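Local structure of beta-lactamase domain protein (Burkholderia ambifaria, 5I0P) at residues Q84-H89 with A111-E116. The protein binds two zinc ions in a metallo-beta-lactamase fold and is probably a metal-dependent hydrolase, its natural substrate not being established. Numbering follows the deposited sequence.
Sequences QIFDRH and ANWLCE
The indole NE1 of Trp113 is hydrogen-bonded to OD1 of Asp119, which ties down the polar edge of the ring whose opposite, benzo side meets Phe86. There CH2 of Trp113 lies 4.0 Å from CE2 of Phe86, with CZ3 of the indole almost as near, and the two rings meet at a slant. Leu114 supplies the second apolar partner: its CD2 methyl stands 3.6 Å from CZ of Phe86, at the edge of the phenyl ring and in its plane. The far end of the phenyl thus rests on a shared apolar surface made by this methyl and the neighbouring benzo edge of the indole. Trp113 has CG anti to its backbone nitrogen (chi1 -175°), which carries the indole out to Phe86. The contact is purely apolar, the nearest CA atoms, of Phe86 and Leu114, remaining 10.5 Å apart. Trp123 sets its ring edge-to-face with Phe86 and gives its NE1 to the carbonyl O of Leu114, while Trp82 touches both. The C-terminal end of helix 76-88 is thereby packed against the short helix 111-115, joining successive beta-alpha-beta crossovers that link the parallel strands 63-69, 95-99 and 126-130 of the metallo-beta-lactamase fold.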
ATOM      1  N   GLN A  84      15.067 -14.161  13.197  1.00 39.57           N
ATOM      2  CA  GLN A  84      16.133 -13.454  13.891  1.00 41.71           C
ATOM      3  C   GLN A  84      15.581 -12.329  14.758  1.00 42.23           C
ATOM      4  O   GLN A  84      16.075 -12.094  15.870  1.00 45.67           O
ATOM      5  CB  GLN A  84      17.140 -12.904  12.887  1.00 51.50           C
ATOM      6  CG  GLN A  84      18.118 -13.938  12.356  1.00 67.09           C
ATOM      7  CD  GLN A  84      18.869 -13.466  11.114  1.00 77.71           C
ATOM      8  OE1 GLN A  84      18.654 -12.351  10.604  1.00 84.23           O
ATOM      9  NE2 GLN A  84      19.748 -14.331  10.608  1.00 73.05           N
ATOM     10  N   ILE A  85      14.555 -11.624  14.281  1.00 40.44           N
ATOM     11  CA  ILE A  85      13.973 -10.568  15.103  1.00 40.33           C
ATOM     12  C   ILE A  85      13.248 -11.158  16.304  1.00 44.53           C
ATOM     13  O   ILE A  85      13.295 -10.599  17.409  1.00 39.80           O
ATOM     14  CB  ILE A  85      13.051  -9.675  14.261  1.00 36.01           C
ATOM     15  CG1 ILE A  85      13.883  -8.618  13.509  1.00 31.89           C
ATOM     16  CG2 ILE A  85      11.915  -9.081  15.138  1.00 32.17           C
ATOM     17  CD1 ILE A  85      13.561  -8.500  12.059  1.00 34.56           C
ATOM     18  N   PHE A  86      12.581 -12.300  16.116  1.00 43.18           N
ATOM     19  CA  PHE A  86      11.975 -12.981  17.249  1.00 41.05           C
ATOM     20  C   PHE A  86      13.024 -13.338  18.282  1.00 47.18           C
ATOM     21  O   PHE A  86      12.787 -13.220  19.492  1.00 48.69           O
ATOM     22  CB  PHE A  86      11.266 -14.259  16.793  1.00 42.24           C
ATOM     23  CG  PHE A  86      10.178 -14.052  15.767  1.00 35.21           C
ATOM     24  CD1 PHE A  86       9.502 -12.839  15.667  1.00 33.61           C
ATOM     25  CD2 PHE A  86       9.807 -15.100  14.937  1.00 34.99           C
ATOM     26  CE1 PHE A  86       8.461 -12.669  14.730  1.00 31.81           C
ATOM     27  CE2 PHE A  86       8.765 -14.956  14.011  1.00 34.83           C
ATOM     28  CZ  PHE A  86       8.094 -13.737  13.899  1.00 33.25           C
ATOM     29  N   ASP A  87      14.203 -13.764  17.825  1.00 46.47           N
ATOM     30  CA  ASP A  87      15.195 -14.272  18.760  1.00 43.63           C
ATOM     31  C   ASP A  87      15.920 -13.156  19.493  1.00 46.09           C
ATOM     32  O   ASP A  87      16.263 -13.304  20.672  1.00 46.33           O
ATOM     33  CB  ASP A  87      16.192 -15.184  18.044  1.00 44.44           C
ATOM     34  CG  ASP A  87      15.595 -16.546  17.705  1.00 55.05           C
ATOM     35  OD1 ASP A  87      16.123 -17.259  16.828  1.00 60.22           O
ATOM     36  OD2 ASP A  87      14.619 -16.937  18.364  1.00 57.71           O
ATOM     37  N   ARG A  88      16.163 -12.033  18.831  1.00 50.26           N
ATOM     38  CA  ARG A  88      17.110 -11.069  19.359  1.00 43.55           C
ATOM     39  C   ARG A  88      16.521  -9.709  19.670  1.00 48.69           C
ATOM     40  O   ARG A  88      17.174  -8.947  20.384  1.00 43.57           O
ATOM     41  CB  ARG A  88      18.273 -10.887  18.381  1.00 43.42           C
ATOM     42  N   HIS A  89      15.299  -9.374  19.173  1.00 40.22           N
ATOM     43  CA  HIS A  89      14.884  -7.979  19.252  1.00 39.08           C
ATOM     44  C   HIS A  89      13.446  -7.774  19.711  1.00 44.69           C
ATOM     45  O   HIS A  89      12.859  -6.710  19.443  1.00 45.89           O
ATOM     46  CB  HIS A  89      15.115  -7.299  17.897  1.00 44.94           C
ATOM     47  CG  HIS A  89      16.551  -7.310  17.476  1.00 47.34           C
ATOM     48  ND1 HIS A  89      17.036  -8.151  16.496  1.00 45.35           N
ATOM     49  CD2 HIS A  89      17.625  -6.646  17.966  1.00 43.60           C
ATOM     50  CE1 HIS A  89      18.339  -7.967  16.367  1.00 42.83           C
ATOM     51  NE2 HIS A  89      18.718  -7.056  17.243  1.00 44.74           N
ATOM     52  N   ALA A 111       1.258 -13.058   6.828  1.00 29.13           N
ATOM     53  CA  ALA A 111       0.319 -12.815   7.910  1.00 27.79           C
ATOM     54  C   ALA A 111      -0.067 -14.118   8.611  1.00 33.96           C
ATOM     55  O   ALA A 111      -0.008 -14.211   9.852  1.00 33.19           O
ATOM     56  CB  ALA A 111      -0.901 -12.076   7.370  1.00 26.83           C
ATOM     57  N   ASN A 112      -0.420 -15.158   7.844  1.00 30.84           N
ATOM     58  CA  ASN A 112      -0.792 -16.409   8.497  1.00 32.81           C
ATOM     59  C   ASN A 112       0.379 -17.004   9.266  1.00 38.15           C
ATOM     60  O   ASN A 112       0.235 -17.403  10.424  1.00 43.56           O
ATOM     61  CB  ASN A 112      -1.320 -17.427   7.505  1.00 32.21           C
ATOM     62  CG  ASN A 112      -1.973 -18.592   8.218  1.00 35.81           C
ATOM     63  OD1 ASN A 112      -3.080 -18.459   8.746  1.00 39.31           O
ATOM     64  ND2 ASN A 112      -1.294 -19.712   8.275  1.00 35.76           N
ATOM     65  N   TRP A 113       1.558 -17.043   8.641  1.00 39.71           N
ATOM     66  CA  TRP A 113       2.770 -17.533   9.303  1.00 35.79           C
ATOM     67  C   TRP A 113       3.065 -16.769  10.587  1.00 33.73           C
ATOM     68  O   TRP A 113       3.377 -17.371  11.622  1.00 32.01           O
ATOM     69  CB  TRP A 113       3.945 -17.393   8.345  1.00 34.52           C
ATOM     70  CG  TRP A 113       5.231 -17.949   8.828  1.00 38.75           C
ATOM     71  CD1 TRP A 113       5.598 -19.257   8.836  1.00 34.91           C
ATOM     72  CD2 TRP A 113       6.363 -17.212   9.313  1.00 35.23           C
ATOM     73  NE1 TRP A 113       6.875 -19.378   9.300  1.00 39.05           N
ATOM     74  CE2 TRP A 113       7.369 -18.134   9.588  1.00 38.98           C
ATOM     75  CE3 TRP A 113       6.619 -15.859   9.533  1.00 35.02           C
ATOM     76  CZ2 TRP A 113       8.608 -17.756  10.112  1.00 43.66           C
ATOM     77  CZ3 TRP A 113       7.878 -15.486  10.043  1.00 29.90           C
ATOM     78  CH2 TRP A 113       8.837 -16.427  10.316  1.00 33.70           C
ATOM     79  N   LEU A 114       2.972 -15.434  10.534  1.00 35.93           N
ATOM     80  CA  LEU A 114       3.173 -14.627  11.731  1.00 31.66           C
ATOM     81  C   LEU A 114       2.117 -14.915  12.778  1.00 34.13           C
ATOM     82  O   LEU A 114       2.438 -15.177  13.941  1.00 40.64           O
ATOM     83  CB  LEU A 114       3.147 -13.137  11.384  1.00 31.70           C
ATOM     84  CG  LEU A 114       4.399 -12.643  10.664  1.00 33.84           C
ATOM     85  CD1 LEU A 114       4.259 -11.176  10.340  1.00 37.96           C
ATOM     86  CD2 LEU A 114       5.636 -12.901  11.463  1.00 27.51           C
ATOM     87  N   CYS A 115       0.844 -14.915  12.366  1.00 40.57           N
ATOM     88  CA  CYS A 115      -0.247 -15.115  13.303  1.00 38.36           C
ATOM     89  C   CYS A 115      -0.077 -16.399  14.071  1.00 44.12           C
ATOM     90  O   CYS A 115      -0.433 -16.470  15.256  1.00 44.24           O
ATOM     91  CB  CYS A 115      -1.570 -15.164  12.560  1.00 36.59           C
ATOM     92  SG  CYS A 115      -2.148 -13.581  12.175  1.00 41.47           S
ATOM     93  N   GLU A 116       0.479 -17.413  13.415  1.00 43.96           N
ATOM     94  CA  GLU A 116       0.578 -18.730  13.998  1.00 45.75           C
ATOM     95  C   GLU A 116       1.922 -18.997  14.642  1.00 43.09           C
ATOM     96  O   GLU A 116       2.206 -20.147  15.024  1.00 36.77           O
ATOM     97  CB  GLU A 116       0.223 -19.755  12.946  1.00 44.91           C
ATOM     98  CG  GLU A 116      -1.269 -19.997  13.017  1.00 51.99           C
ATOM     99  CD  GLU A 116      -1.726 -20.705  11.810  1.00 70.07           C
ATOM    100  OE1 GLU A 116      -0.838 -21.277  11.131  1.00 76.38           O
ATOM    101  OE2 GLU A 116      -2.944 -20.665  11.522  1.00 76.96           O
TER